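PDB 1STZ: heat-inducible transcription repressor hrcA homolog from Thermotoga maritima, which probably represses class I heat-shock operons, grpE-dnaK-dnaJ and groELS, by binding DNA as a negative transcriptional regulator. Local coordinates for residues R41-S46 / A53-D58; V170-P175 / E226-Y231; V304-S309 / D315-V320. One frame throughout, in Å; residues are numbered along the deposited sequence.

Contact 1. Residues R41-S46 / A53-D58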
ATOM      1  N   ARG A  41      -6.393  38.060  -5.547  1.00 21.94           N
ATOM      2  CA  ARG A  41      -6.341  36.614  -5.334  1.00 22.01           C
ATOM      3  C   ARG A  41      -6.088  36.294  -3.869  1.00 21.92           C
ATOM      4  O   ARG A  41      -6.759  35.428  -3.315  1.00 21.81           O
ATOM      5  CB  ARG A  41      -5.259  35.933  -6.191  1.00 22.24           C
ATOM      6  CG  ARG A  41      -5.675  35.611  -7.637  1.00 22.89           C
ATOM      7  CD  ARG A  41      -6.582  34.377  -7.845  1.00 23.51           C
ATOM      8  NE  ARG A  41      -6.573  33.418  -6.732  1.00 23.71           N
ATOM      9  CZ  ARG A  41      -7.608  32.642  -6.390  1.00 23.89           C
ATOM     10  NH1 ARG A  41      -8.752  32.675  -7.069  1.00 24.10           N
ATOM     11  NH2 ARG A  41      -7.500  31.820  -5.356  1.00 24.48           N
ATOM     12  N   VAL A  42      -5.131  36.980  -3.239  1.00 21.76           N
ATOM     13  CA  VAL A  42      -4.744  36.614  -1.867  1.00 22.00           C
ATOM     14  C   VAL A  42      -5.890  36.863  -0.883  1.00 22.27           C
ATOM     15  O   VAL A  42      -6.021  36.149   0.105  1.00 22.10           O
ATOM     16  CB  VAL A  42      -3.394  37.265  -1.360  1.00 21.82           C
ATOM     17  CG1 VAL A  42      -2.463  37.625  -2.501  1.00 21.44           C
ATOM     18  CG2 VAL A  42      -3.632  38.464  -0.458  1.00 21.90           C
ATOM     19  N   LEU A  43      -6.719  37.860  -1.168  1.00 22.80           N
ATOM     20  CA  LEU A  43      -7.875  38.147  -0.329  1.00 23.38           C
ATOM     21  C   LEU A  43      -8.928  37.048  -0.440  1.00 23.95           C
ATOM     22  O   LEU A  43      -9.556  36.690   0.553  1.00 24.32           O
ATOM     23  CB  LEU A  43      -8.492  39.491  -0.715  1.00 23.33           C
ATOM     24  CG  LEU A  43      -7.684  40.735  -0.352  1.00 23.36           C
ATOM     25  CD1 LEU A  43      -8.500  41.987  -0.640  1.00 23.00           C
ATOM     26  CD2 LEU A  43      -7.238  40.694   1.110  1.00 23.50           C
ATOM     27  N   GLU A  44      -9.118  36.528  -1.650  1.00 24.51           N
ATOM     28  CA  GLU A  44     -10.111  35.485  -1.911  1.00 24.93           C
ATOM     29  C   GLU A  44      -9.725  34.150  -1.281  1.00 25.45           C
ATOM     30  O   GLU A  44     -10.590  33.419  -0.798  1.00 25.75           O
ATOM     31  CB  GLU A  44     -10.323  35.301  -3.422  1.00 24.74           C
ATOM     32  CG  GLU A  44     -11.457  36.145  -3.991  1.00 24.99           C
ATOM     33  CD  GLU A  44     -11.261  36.526  -5.453  1.00 24.85           C
ATOM     34  OE1 GLU A  44     -11.889  37.523  -5.889  1.00 24.01           O
ATOM     35  OE2 GLU A  44     -10.493  35.832  -6.165  1.00 24.51           O
ATOM     36  N   VAL A  45      -8.430  33.847  -1.281  1.00 26.06           N
ATOM     37  CA  VAL A  45      -7.934  32.535  -0.870  1.00 26.57           C
ATOM     38  C   VAL A  45      -7.656  32.466   0.632  1.00 26.95           C
ATOM     39  O   VAL A  45      -7.477  31.378   1.190  1.00 26.99           O
ATOM     40  CB  VAL A  45      -6.664  32.137  -1.664  1.00 26.30           C
ATOM     41  CG1 VAL A  45      -5.394  32.801  -1.095  1.00 26.66           C
ATOM     42  CG2 VAL A  45      -6.504  30.629  -1.693  1.00 26.81           C
ATOM     43  N   SER A  46      -7.631  33.628   1.279  1.00 27.23           N
ATOM     44  CA  SER A  46      -7.257  33.722   2.681  1.00 27.38           C
ATOM     45  C   SER A  46      -8.367  34.372   3.479  1.00 27.24           C
ATOM     46  O   SER A  46      -9.402  34.761   2.928  1.00 27.49           O
ATOM     47  CB  SER A  46      -5.978  34.549   2.816  1.00 27.47           C
ATOM     48  OG  SER A  46      -6.246  35.922   2.567  1.00 28.25           O
ATOM     49  N   ALA A  53      -6.046  47.665  -1.206  1.00 24.76           N
ATOM     50  CA  ALA A  53      -4.941  48.614  -1.365  1.00 24.50           C
ATOM     51  C   ALA A  53      -3.781  48.266  -0.426  1.00 24.25           C
ATOM     52  O   ALA A  53      -2.614  48.403  -0.790  1.00 24.22           O
ATOM     53  CB  ALA A  53      -5.420  50.035  -1.117  1.00 24.44           C
ATOM     54  N   THR A  54      -4.119  47.804   0.774  1.00 23.96           N
ATOM     55  CA  THR A  54      -3.132  47.442   1.789  1.00 23.45           C
ATOM     56  C   THR A  54      -2.301  46.253   1.350  1.00 23.10           C
ATOM     57  O   THR A  54      -1.107  46.198   1.635  1.00 22.89           O
ATOM     58  CB  THR A  54      -3.831  47.118   3.133  1.00 23.49           C
ATOM     59  OG1 THR A  54      -4.527  48.278   3.614  1.00 23.11           O
ATOM     60  CG2 THR A  54      -2.818  46.805   4.234  1.00 23.17           C
ATOM     61  N   ILE A  55      -2.935  45.308   0.657  1.00 22.77           N
ATOM     62  CA  ILE A  55      -2.256  44.101   0.184  1.00 22.41           C
ATOM     63  C   ILE A  55      -1.267  44.432  -0.927  1.00 22.27           C
ATOM     64  O   ILE A  55      -0.190  43.855  -0.987  1.00 22.16           O
ATOM     65  CB  ILE A  55      -3.277  43.043  -0.325  1.00 22.37           C
ATOM     66  CG1 ILE A  55      -4.253  42.621   0.784  1.00 22.37           C
ATOM     67  CG2 ILE A  55      -2.560  41.826  -0.894  1.00 21.76           C
ATOM     68  CD1 ILE A  55      -3.641  41.863   1.935  1.00 22.11           C
ATOM     69  N   ARG A  56      -1.644  45.349  -1.812  1.00 22.25           N
ATOM     70  CA  ARG A  56      -0.760  45.795  -2.885  1.00 22.45           C
ATOM     71  C   ARG A  56       0.469  46.510  -2.330  1.00 22.46           C
ATOM     72  O   ARG A  56       1.568  46.356  -2.861  1.00 22.30           O
ATOM     73  CB  ARG A  56      -1.493  46.736  -3.840  1.00 22.32           C
ATOM     74  CG  ARG A  56      -2.529  46.066  -4.730  1.00 22.93           C
ATOM     75  CD  ARG A  56      -3.263  47.056  -5.644  1.00 24.18           C
ATOM     76  NE  ARG A  56      -2.295  47.848  -6.407  1.00 25.11           N
ATOM     77  CZ  ARG A  56      -2.290  49.175  -6.545  1.00 24.99           C
ATOM     78  NH1 ARG A  56      -3.233  49.940  -6.002  1.00 26.21           N
ATOM     79  NH2 ARG A  56      -1.323  49.745  -7.259  1.00 24.96           N
ATOM     80  N   ASN A  57       0.267  47.300  -1.274  1.00 22.57           N
ATOM     81  CA  ASN A  57       1.359  47.996  -0.590  1.00 22.58           C
ATOM     82  C   ASN A  57       2.324  47.023   0.073  1.00 22.57           C
ATOM     83  O   ASN A  57       3.521  47.274   0.136  1.00 22.19           O
ATOM     84  CB  ASN A  57       0.816  48.951   0.477  1.00 22.51           C
ATOM     85  CG  ASN A  57       0.394  50.284  -0.092  1.00 22.85           C
ATOM     86  OD1 ASN A  57      -0.784  50.644  -0.049  1.00 23.33           O
ATOM     87  ND2 ASN A  57       1.355  51.034  -0.619  1.00 22.76           N
ATOM     88  N   ASP A  58       1.781  45.927   0.593  1.00 22.78           N
ATOM     89  CA  ASP A  58       2.587  44.866   1.182  1.00 23.06           C
ATOM     90  C   ASP A  58       3.362  44.150   0.092  1.00 22.65           C
ATOM     91  O   ASP A  58       4.510  43.774   0.294  1.00 22.37           O
ATOM     92  CB  ASP A  58       1.705  43.857   1.918  1.00 23.22           C
ATOM     93  CG  ASP A  58       0.984  44.460   3.092  1.00 24.20           C
ATOM     94  OD1 ASP A  58       1.407  45.534   3.571  1.00 26.28           O
ATOM     95  OD2 ASP A  58      -0.031  43.932   3.597  1.00 26.22           O
TER
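Ile55 of helix 52-64 meets Val42 and Leu43 of helix 39-45, two successive residues that receive it with different parts of their side chains. Val42 and Ile55 reach toward each other tip to tip, and their CG2 methyls stand 3.6 Å apart; Val42 is turned away from a staggered position (chi1 -25°). On Ile55 the touching methyl lies anti to the backbone N, while CG1 (chi1 -60°) takes the position beside N; the beta branch therefore sends two arms to two partners. The second arm runs alongside Leu43, the two side chains pointing opposite ways: Leu43 CD2 rests 3.6 Å from Ile55 CG1 and 3.9 Å from its CD1. Leu43 starts off to one side of the neighbouring helix, and only its branched end swings in to make this contact. Branched apolar residues suit the place, since Val42 and Ile55 are buried and the nearest pair of CA atoms, theirs, is still 8.2 Å apart. Cut back to an alanine, Ile55 would lose both arms, and Val42 CG2 and Leu43 CD2 are likely to be left without their shared partner. Val42 also packs on Ile26 of helix 17-33, and Asp58 forms a salt bridge with Arg18 of that helix. Three helices followed by the two-stranded hairpin 68-69/78-79 are characteristic of a winged helix-turn-helix domain, in which helices 39-45 and 52-64 probably form the DNA-binding helix-turn-helix.

Contact 2. Residues V170-P175 / E226-Y231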
ATOM      1  N   VAL A 170      21.336 -10.374   2.413  1.00 20.84           N
ATOM      2  CA  VAL A 170      21.614 -11.347   1.352  1.00 20.88           C
ATOM      3  C   VAL A 170      21.583 -10.620   0.010  1.00 20.74           C
ATOM      4  O   VAL A 170      20.576 -10.005  -0.354  1.00 20.87           O
ATOM      5  CB  VAL A 170      20.560 -12.458   1.382  1.00 20.88           C
ATOM      6  CG1 VAL A 170      20.861 -13.537   0.355  1.00 21.62           C
ATOM      7  CG2 VAL A 170      20.461 -13.057   2.791  1.00 21.18           C
ATOM      8  N   SER A 171      22.699 -10.642  -0.705  1.00 20.24           N
ATOM      9  CA  SER A 171      22.808  -9.925  -1.967  1.00 20.53           C
ATOM     10  C   SER A 171      23.158 -10.858  -3.101  1.00 19.85           C
ATOM     11  O   SER A 171      23.563 -11.993  -2.885  1.00 19.39           O
ATOM     12  CB  SER A 171      23.878  -8.840  -1.871  1.00 20.24           C
ATOM     13  OG  SER A 171      23.736  -8.125  -0.659  1.00 23.03           O
ATOM     14  N   LYS A 172      22.991 -10.341  -4.311  1.00 19.92           N
ATOM     15  CA  LYS A 172      23.355 -11.012  -5.549  1.00 20.07           C
ATOM     16  C   LYS A 172      22.625 -12.306  -5.762  1.00 19.88           C
ATOM     17  O   LYS A 172      23.136 -13.180  -6.433  1.00 20.10           O
ATOM     18  CB  LYS A 172      24.850 -11.287  -5.610  1.00 20.04           C
ATOM     19  CG  LYS A 172      25.710 -10.129  -5.222  1.00 21.40           C
ATOM     20  CD  LYS A 172      25.529  -9.003  -6.163  1.00 22.96           C
ATOM     21  CE  LYS A 172      26.656  -8.029  -6.030  1.00 25.26           C
ATOM     22  NZ  LYS A 172      26.401  -6.856  -6.912  1.00 26.35           N
ATOM     23  N   VAL A 173      21.408 -12.406  -5.247  1.00 20.11           N
ATOM     24  CA  VAL A 173      20.654 -13.639  -5.344  1.00 20.42           C
ATOM     25  C   VAL A 173      20.356 -13.959  -6.808  1.00 20.33           C
ATOM     26  O   VAL A 173      19.746 -13.169  -7.524  1.00 20.35           O
ATOM     27  CB  VAL A 173      19.355 -13.608  -4.508  1.00 20.58           C
ATOM     28  CG1 VAL A 173      18.794 -15.003  -4.368  1.00 21.29           C
ATOM     29  CG2 VAL A 173      19.631 -13.071  -3.135  1.00 21.92           C
ATOM     30  N   THR A 174      20.777 -15.140  -7.243  1.00 20.22           N
ATOM     31  CA  THR A 174      20.780 -15.472  -8.658  1.00 20.22           C
ATOM     32  C   THR A 174      20.548 -16.949  -8.861  1.00 19.54           C
ATOM     33  O   THR A 174      21.420 -17.743  -8.564  1.00 19.64           O
ATOM     34  CB  THR A 174      22.134 -15.107  -9.283  1.00 20.40           C
ATOM     35  OG1 THR A 174      22.418 -13.716  -9.090  1.00 21.38           O
ATOM     36  CG2 THR A 174      22.085 -15.282 -10.805  1.00 21.57           C
ATOM     37  N   PRO A 175      19.379 -17.333  -9.351  1.00 19.11           N
ATOM     38  CA  PRO A 175      19.146 -18.719  -9.752  1.00 18.52           C
ATOM     39  C   PRO A 175      19.953 -19.037 -11.008  1.00 18.53           C
ATOM     40  O   PRO A 175      20.081 -18.179 -11.861  1.00 18.03           O
ATOM     41  CB  PRO A 175      17.645 -18.751 -10.047  1.00 18.50           C
ATOM     42  CG  PRO A 175      17.116 -17.548  -9.457  1.00 19.25           C
ATOM     43  CD  PRO A 175      18.180 -16.504  -9.537  1.00 18.91           C
ATOM     44  N   GLU A 226      28.767  -7.974 -11.174  1.00 32.57           N
ATOM     45  CA  GLU A 226      27.738  -7.474 -12.082  1.00 33.20           C
ATOM     46  C   GLU A 226      27.807  -5.950 -12.071  1.00 32.95           C
ATOM     47  O   GLU A 226      27.938  -5.345 -11.008  1.00 33.07           O
ATOM     48  CB  GLU A 226      26.334  -7.973 -11.671  1.00 33.81           C
ATOM     49  CG  GLU A 226      25.792  -7.415 -10.345  1.00 36.36           C
ATOM     50  CD  GLU A 226      24.566  -8.166  -9.795  1.00 40.49           C
ATOM     51  OE1 GLU A 226      24.343  -9.343 -10.183  1.00 43.49           O
ATOM     52  OE2 GLU A 226      23.825  -7.592  -8.945  1.00 41.06           O
ATOM     53  N   THR A 227      27.764  -5.339 -13.251  1.00 32.76           N
ATOM     54  CA  THR A 227      27.671  -3.889 -13.344  1.00 32.27           C
ATOM     55  C   THR A 227      26.447  -3.378 -12.584  1.00 32.69           C
ATOM     56  O   THR A 227      25.301  -3.644 -12.981  1.00 33.38           O
ATOM     57  CB  THR A 227      27.596  -3.435 -14.805  1.00 32.24           C
ATOM     58  OG1 THR A 227      28.893  -3.553 -15.419  1.00 30.87           O
ATOM     59  CG2 THR A 227      27.231  -1.937 -14.890  1.00 30.99           C
ATOM     60  N   VAL A 228      26.711  -2.683 -11.476  1.00 32.25           N
ATOM     61  CA  VAL A 228      25.694  -1.960 -10.715  1.00 32.10           C
ATOM     62  C   VAL A 228      26.103  -0.490 -10.652  1.00 31.06           C
ATOM     63  O   VAL A 228      27.195  -0.153 -10.174  1.00 29.92           O
ATOM     64  CB  VAL A 228      25.552  -2.468  -9.249  1.00 32.13           C
ATOM     65  CG1 VAL A 228      24.257  -1.936  -8.628  1.00 33.08           C
ATOM     66  CG2 VAL A 228      25.585  -3.978  -9.191  1.00 33.01           C
ATOM     67  N   GLU A 229      25.205   0.373 -11.119  1.00 30.31           N
ATOM     68  CA  GLU A 229      25.392   1.805 -11.037  1.00 29.55           C
ATOM     69  C   GLU A 229      25.617   2.167  -9.550  1.00 28.21           C
ATOM     70  O   GLU A 229      25.183   1.443  -8.640  1.00 27.22           O
ATOM     71  CB  GLU A 229      24.158   2.516 -11.626  1.00 30.51           C
ATOM     72  CG  GLU A 229      23.922   2.251 -13.122  1.00 32.27           C
ATOM     73  CD  GLU A 229      22.632   2.853 -13.669  1.00 36.01           C
ATOM     74  OE1 GLU A 229      22.120   2.319 -14.674  1.00 37.75           O
ATOM     75  OE2 GLU A 229      22.122   3.877 -13.125  1.00 39.85           O
ATOM     76  N   ARG A 230      26.348   3.243  -9.296  1.00 26.62           N
ATOM     77  CA  ARG A 230      26.622   3.640  -7.917  1.00 25.57           C
ATOM     78  C   ARG A 230      25.348   4.202  -7.273  1.00 23.83           C
ATOM     79  O   ARG A 230      25.177   4.117  -6.075  1.00 22.41           O
ATOM     80  CB  ARG A 230      27.770   4.651  -7.833  1.00 25.76           C
ATOM     81  CG  ARG A 230      28.918   4.181  -6.928  1.00 27.86           C
ATOM     82  CD  ARG A 230      29.414   5.246  -5.998  1.00 31.01           C
ATOM     83  NE  ARG A 230      29.651   4.873  -4.607  1.00 32.78           N
ATOM     84  CZ  ARG A 230      28.749   4.405  -3.764  1.00 33.69           C
ATOM     85  NH1 ARG A 230      27.502   4.158  -4.144  1.00 34.59           N
ATOM     86  NH2 ARG A 230      29.123   4.153  -2.524  1.00 36.18           N
ATOM     87  N   TYR A 231      24.473   4.770  -8.088  1.00 22.83           N
ATOM     88  CA  TYR A 231      23.199   5.303  -7.626  1.00 23.27           C
ATOM     89  C   TYR A 231      22.057   4.551  -8.261  1.00 23.35           C
ATOM     90  O   TYR A 231      22.101   4.280  -9.443  1.00 23.74           O
ATOM     91  CB  TYR A 231      23.065   6.782  -7.992  1.00 23.11           C
ATOM     92  CG  TYR A 231      24.051   7.650  -7.266  1.00 22.73           C
ATOM     93  CD1 TYR A 231      25.334   7.840  -7.769  1.00 22.33           C
ATOM     94  CD2 TYR A 231      23.707   8.288  -6.088  1.00 23.08           C
ATOM     95  CE1 TYR A 231      26.251   8.629  -7.106  1.00 23.52           C
ATOM     96  CE2 TYR A 231      24.636   9.087  -5.399  1.00 23.76           C
ATOM     97  CZ  TYR A 231      25.903   9.252  -5.920  1.00 21.89           C
ATOM     98  OH  TYR A 231      26.837  10.029  -5.269  1.00 22.36           O
TER
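The backbones of strand 169-177 and the irregular loop 226-231 stay well apart, with the CA atoms of Lys172 and Glu226 nearest at 8.6 Å, so long side chains must bridge them. The strand is an outer member of an antiparallel three-stranded sheet, and the loop leads from helix 215-224 to strand 231-234 of the five-stranded sheet, all within the GAF-clan C-terminal region. Lys172 bends at chi2 (-64°) and then runs extended, carrying its ammonium group toward the loop. Glu226 extends beyond CG and meets it at a slant. The resulting salt bridge, Lys172 NZ to Glu226 OE2 at 3.4 Å, includes only a weak hydrogen bond. Lysine suits this surface position because its long chain spans the gap and ends in a charge opposite to the glutamate's; on the way, Lys172 CD passes 3.6 Å from the same Glu226 OE2. A methyl of Val228, CG2, lies beside the ammonium group, 3.8 Å from Lys172 NZ. Farther along the strand, Pro175 makes backbone hydrogen bonds with the second subunit, and Thr174 packs on Leu113 of that subunit. Thr174 OG1 turns back to donate to Lys172 O at 2.8 Å, approaching from above the carbonyl plane, 55° out of it.

Contact 3. Residues V304-S309 / D315-V320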
ATOM      1  N   VAL A 304      21.015  10.276  -0.085  1.00 19.58           N
ATOM      2  CA  VAL A 304      19.778  10.258  -0.851  1.00 18.95           C
ATOM      3  C   VAL A 304      19.479  11.666  -1.356  1.00 19.01           C
ATOM      4  O   VAL A 304      19.629  12.632  -0.617  1.00 18.46           O
ATOM      5  CB  VAL A 304      18.599   9.805   0.022  1.00 18.57           C
ATOM      6  CG1 VAL A 304      17.312   9.724  -0.786  1.00 17.25           C
ATOM      7  CG2 VAL A 304      18.903   8.462   0.674  1.00 19.27           C
ATOM      8  N   TYR A 305      19.044  11.763  -2.604  1.00 19.57           N
ATOM      9  CA  TYR A 305      18.710  13.026  -3.255  1.00 20.01           C
ATOM     10  C   TYR A 305      17.328  12.945  -3.884  1.00 20.14           C
ATOM     11  O   TYR A 305      17.022  11.980  -4.571  1.00 20.75           O
ATOM     12  CB  TYR A 305      19.719  13.350  -4.346  1.00 20.51           C
ATOM     13  CG  TYR A 305      21.138  13.408  -3.855  1.00 19.49           C
ATOM     14  CD1 TYR A 305      21.903  12.263  -3.775  1.00 18.71           C
ATOM     15  CD2 TYR A 305      21.715  14.613  -3.479  1.00 19.31           C
ATOM     16  CE1 TYR A 305      23.215  12.310  -3.328  1.00 18.24           C
ATOM     17  CE2 TYR A 305      23.012  14.668  -3.024  1.00 17.64           C
ATOM     18  CZ  TYR A 305      23.763  13.515  -2.954  1.00 15.70           C
ATOM     19  OH  TYR A 305      25.075  13.569  -2.528  1.00 13.67           O
ATOM     20  N   LEU A 306      16.500  13.955  -3.617  1.00 19.87           N
ATOM     21  CA  LEU A 306      15.213  14.157  -4.282  1.00 19.71           C
ATOM     22  C   LEU A 306      15.247  15.480  -5.069  1.00 18.98           C
ATOM     23  O   LEU A 306      15.363  16.564  -4.486  1.00 18.81           O
ATOM     24  CB  LEU A 306      14.128  14.276  -3.217  1.00 19.55           C
ATOM     25  CG  LEU A 306      12.649  14.029  -3.507  1.00 21.38           C
ATOM     26  CD1 LEU A 306      11.790  15.067  -2.842  1.00 21.64           C
ATOM     27  CD2 LEU A 306      12.279  13.847  -4.956  1.00 22.31           C
ATOM     28  N   PHE A 307      15.096  15.394  -6.370  1.00 18.39           N
ATOM     29  CA  PHE A 307      15.046  16.556  -7.235  1.00 18.59           C
ATOM     30  C   PHE A 307      13.620  16.734  -7.714  1.00 18.77           C
ATOM     31  O   PHE A 307      13.010  15.797  -8.197  1.00 18.69           O
ATOM     32  CB  PHE A 307      15.955  16.374  -8.449  1.00 17.99           C
ATOM     33  CG  PHE A 307      17.406  16.299  -8.118  1.00 18.98           C
ATOM     34  CD1 PHE A 307      18.022  15.074  -7.931  1.00 20.31           C
ATOM     35  CD2 PHE A 307      18.170  17.450  -8.046  1.00 18.38           C
ATOM     36  CE1 PHE A 307      19.394  15.003  -7.646  1.00 20.57           C
ATOM     37  CE2 PHE A 307      19.507  17.384  -7.755  1.00 21.34           C
ATOM     38  CZ  PHE A 307      20.122  16.146  -7.549  1.00 21.83           C
ATOM     39  N   THR A 308      13.094  17.947  -7.581  1.00 18.96           N
ATOM     40  CA  THR A 308      11.808  18.311  -8.158  1.00 18.68           C
ATOM     41  C   THR A 308      11.954  19.663  -8.781  1.00 18.12           C
ATOM     42  O   THR A 308      12.956  20.332  -8.584  1.00 18.18           O
ATOM     43  CB  THR A 308      10.714  18.406  -7.055  1.00 19.66           C
ATOM     44  OG1 THR A 308      11.098  19.369  -6.061  1.00 19.57           O
ATOM     45  CG2 THR A 308      10.571  17.093  -6.273  1.00 19.78           C
ATOM     46  N   SER A 309      10.942  20.100  -9.503  1.00 17.49           N
ATOM     47  CA  SER A 309      10.770  21.527  -9.706  1.00 17.53           C
ATOM     48  C   SER A 309      10.770  22.253  -8.350  1.00 17.29           C
ATOM     49  O   SER A 309      10.298  21.717  -7.339  1.00 17.28           O
ATOM     50  CB  SER A 309       9.462  21.819 -10.415  1.00 17.50           C
ATOM     51  OG  SER A 309       9.275  23.214 -10.501  1.00 17.58           O
ATOM     52  N   ASP A 315       6.305  21.024   2.069  1.00 21.01           N
ATOM     53  CA  ASP A 315       5.961  20.378   3.341  1.00 21.83           C
ATOM     54  C   ASP A 315       5.754  18.889   3.093  1.00 20.62           C
ATOM     55  O   ASP A 315       6.242  18.060   3.833  1.00 20.44           O
ATOM     56  CB  ASP A 315       4.686  20.999   3.924  1.00 22.49           C
ATOM     57  CG  ASP A 315       4.539  20.800   5.430  1.00 27.31           C
ATOM     58  OD1 ASP A 315       5.080  19.842   6.014  1.00 32.56           O
ATOM     59  OD2 ASP A 315       3.840  21.570   6.124  1.00 35.82           O
ATOM     60  N   ARG A 316       5.039  18.557   2.034  1.00 20.16           N
ATOM     61  CA  ARG A 316       4.835  17.151   1.673  1.00 19.63           C
ATOM     62  C   ARG A 316       6.189  16.491   1.398  1.00 18.71           C
ATOM     63  O   ARG A 316       6.467  15.420   1.928  1.00 18.28           O
ATOM     64  CB  ARG A 316       3.878  17.027   0.481  1.00 19.47           C
ATOM     65  CG  ARG A 316       3.661  15.615  -0.056  1.00 20.45           C
ATOM     66  CD  ARG A 316       3.263  15.553  -1.533  1.00 22.37           C
ATOM     67  NE  ARG A 316       4.241  16.202  -2.414  1.00 23.99           N
ATOM     68  CZ  ARG A 316       4.048  16.501  -3.702  1.00 25.35           C
ATOM     69  NH1 ARG A 316       2.906  16.223  -4.302  1.00 27.08           N
ATOM     70  NH2 ARG A 316       5.005  17.108  -4.396  1.00 26.40           N
ATOM     71  N   ASN A 317       7.039  17.156   0.626  1.00 18.22           N
ATOM     72  CA  ASN A 317       8.317  16.570   0.219  1.00 18.34           C
ATOM     73  C   ASN A 317       9.255  16.333   1.404  1.00 18.15           C
ATOM     74  O   ASN A 317       9.950  15.314   1.457  1.00 17.58           O
ATOM     75  CB  ASN A 317       9.035  17.434  -0.827  1.00 18.25           C
ATOM     76  CG  ASN A 317       8.288  17.520  -2.137  1.00 17.51           C
ATOM     77  OD1 ASN A 317       7.285  16.849  -2.351  1.00 19.19           O
ATOM     78  ND2 ASN A 317       8.770  18.373  -3.019  1.00 19.09           N
ATOM     79  N   HIS A 318       9.287  17.291   2.324  1.00 18.12           N
ATOM     80  CA  HIS A 318      10.084  17.193   3.544  1.00 18.22           C
ATOM     81  C   HIS A 318       9.616  16.028   4.385  1.00 17.90           C
ATOM     82  O   HIS A 318      10.418  15.223   4.854  1.00 18.20           O
ATOM     83  CB  HIS A 318      10.007  18.460   4.400  1.00 18.37           C
ATOM     84  CG  HIS A 318      10.822  18.368   5.646  1.00 19.75           C
ATOM     85  ND1 HIS A 318      10.269  18.101   6.878  1.00 20.49           N
ATOM     86  CD2 HIS A 318      12.162  18.461   5.845  1.00 22.29           C
ATOM     87  CE1 HIS A 318      11.231  18.029   7.780  1.00 21.33           C
ATOM     88  NE2 HIS A 318      12.388  18.250   7.183  1.00 20.15           N
ATOM     89  N   ARG A 319       8.311  15.938   4.575  1.00 17.75           N
ATOM     90  CA  ARG A 319       7.729  14.892   5.399  1.00 17.63           C
ATOM     91  C   ARG A 319       8.025  13.496   4.850  1.00 16.97           C
ATOM     92  O   ARG A 319       8.398  12.608   5.601  1.00 16.47           O
ATOM     93  CB  ARG A 319       6.235  15.112   5.476  1.00 18.43           C
ATOM     94  CG  ARG A 319       5.441  14.077   6.233  1.00 21.13           C
ATOM     95  CD  ARG A 319       4.029  13.944   5.693  1.00 23.97           C
ATOM     96  NE  ARG A 319       3.465  15.261   5.493  1.00 28.68           N
ATOM     97  CZ  ARG A 319       2.663  15.641   4.506  1.00 28.97           C
ATOM     98  NH1 ARG A 319       2.230  14.806   3.575  1.00 27.00           N
ATOM     99  NH2 ARG A 319       2.267  16.898   4.474  1.00 31.23           N
ATOM    100  N   VAL A 320       7.815  13.312   3.557  1.00 16.06           N
ATOM    101  CA  VAL A 320       7.995  12.033   2.912  1.00 16.69           C
ATOM    102  C   VAL A 320       9.478  11.636   2.907  1.00 17.21           C
ATOM    103  O   VAL A 320       9.796  10.482   3.144  1.00 16.83           O
ATOM    104  CB  VAL A 320       7.446  12.042   1.473  1.00 16.79           C
ATOM    105  CG1 VAL A 320       7.822  10.790   0.736  1.00 18.16           C
ATOM    106  CG2 VAL A 320       5.960  12.164   1.487  1.00 17.13           C
TER
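Leu306 lies nearly perpendicular to Asn317, while Thr308 points at it head-on from the strand; one helical side chain is thus met in two ways. Leu306 offers its CD1 methyl to the aliphatic base of Asn317, 4.2 Å from CB. Thr308 brings a methyl to the amide in plain van der Waals contact, CG2 lying 3.9 Å from Asn317 ND2. That methyl takes the position anti to the carbonyl carbon, and OG1 (chi1 58°) is left to donate to Ser309 O from above the carbonyl plane. Asparagine suits a buried seam of this kind because its CB can pack against leucine while its amide finds polar partners. Here ND2 is satisfied by Thr312 OG1, in the turn between strand and helix. At the amide's other end, OD1 is gripped by Arg316 through NE and NH2, each at 3.1 Å from Asn317 OD1. The oxygen lies at the guanidinium edge, in its plane; NH2 approaches on a lone pair, and NE is tilted 23° from the carbonyl plane. With both ends bonded, the amide is likely to be fixed in rotation. Thr131 of helix 116-131 touches both Leu306 and Asn317. The contact closes the turn of a beta-alpha unit, where helix 314-334 folds back onto the antiparallel sheet, consistent with the GAF-clan assignment of the C-terminal domain.

Following the chain from the N terminus, contact 1 closes first, a short loop of six residues joining two helices of the probable DNA-binding domain. Contact 2 spans the 50 residues between 170-175 and 226-231, mostly helical, and ties the three-stranded sheet to the connection entering the five-stranded one. Contact 3 closes another short turn, joining strand 299-309 to helix 314-334. The three follow in series, without nesting or crossing. Contacts 1 and 2 lie on opposite sides of the chain's centre, their own centres about 56 Å apart, while contact 3 sits near the middle. Contacts 2 and 3 touch where Tyr231 CE2 packs 4.1 Å from Tyr305 CE1.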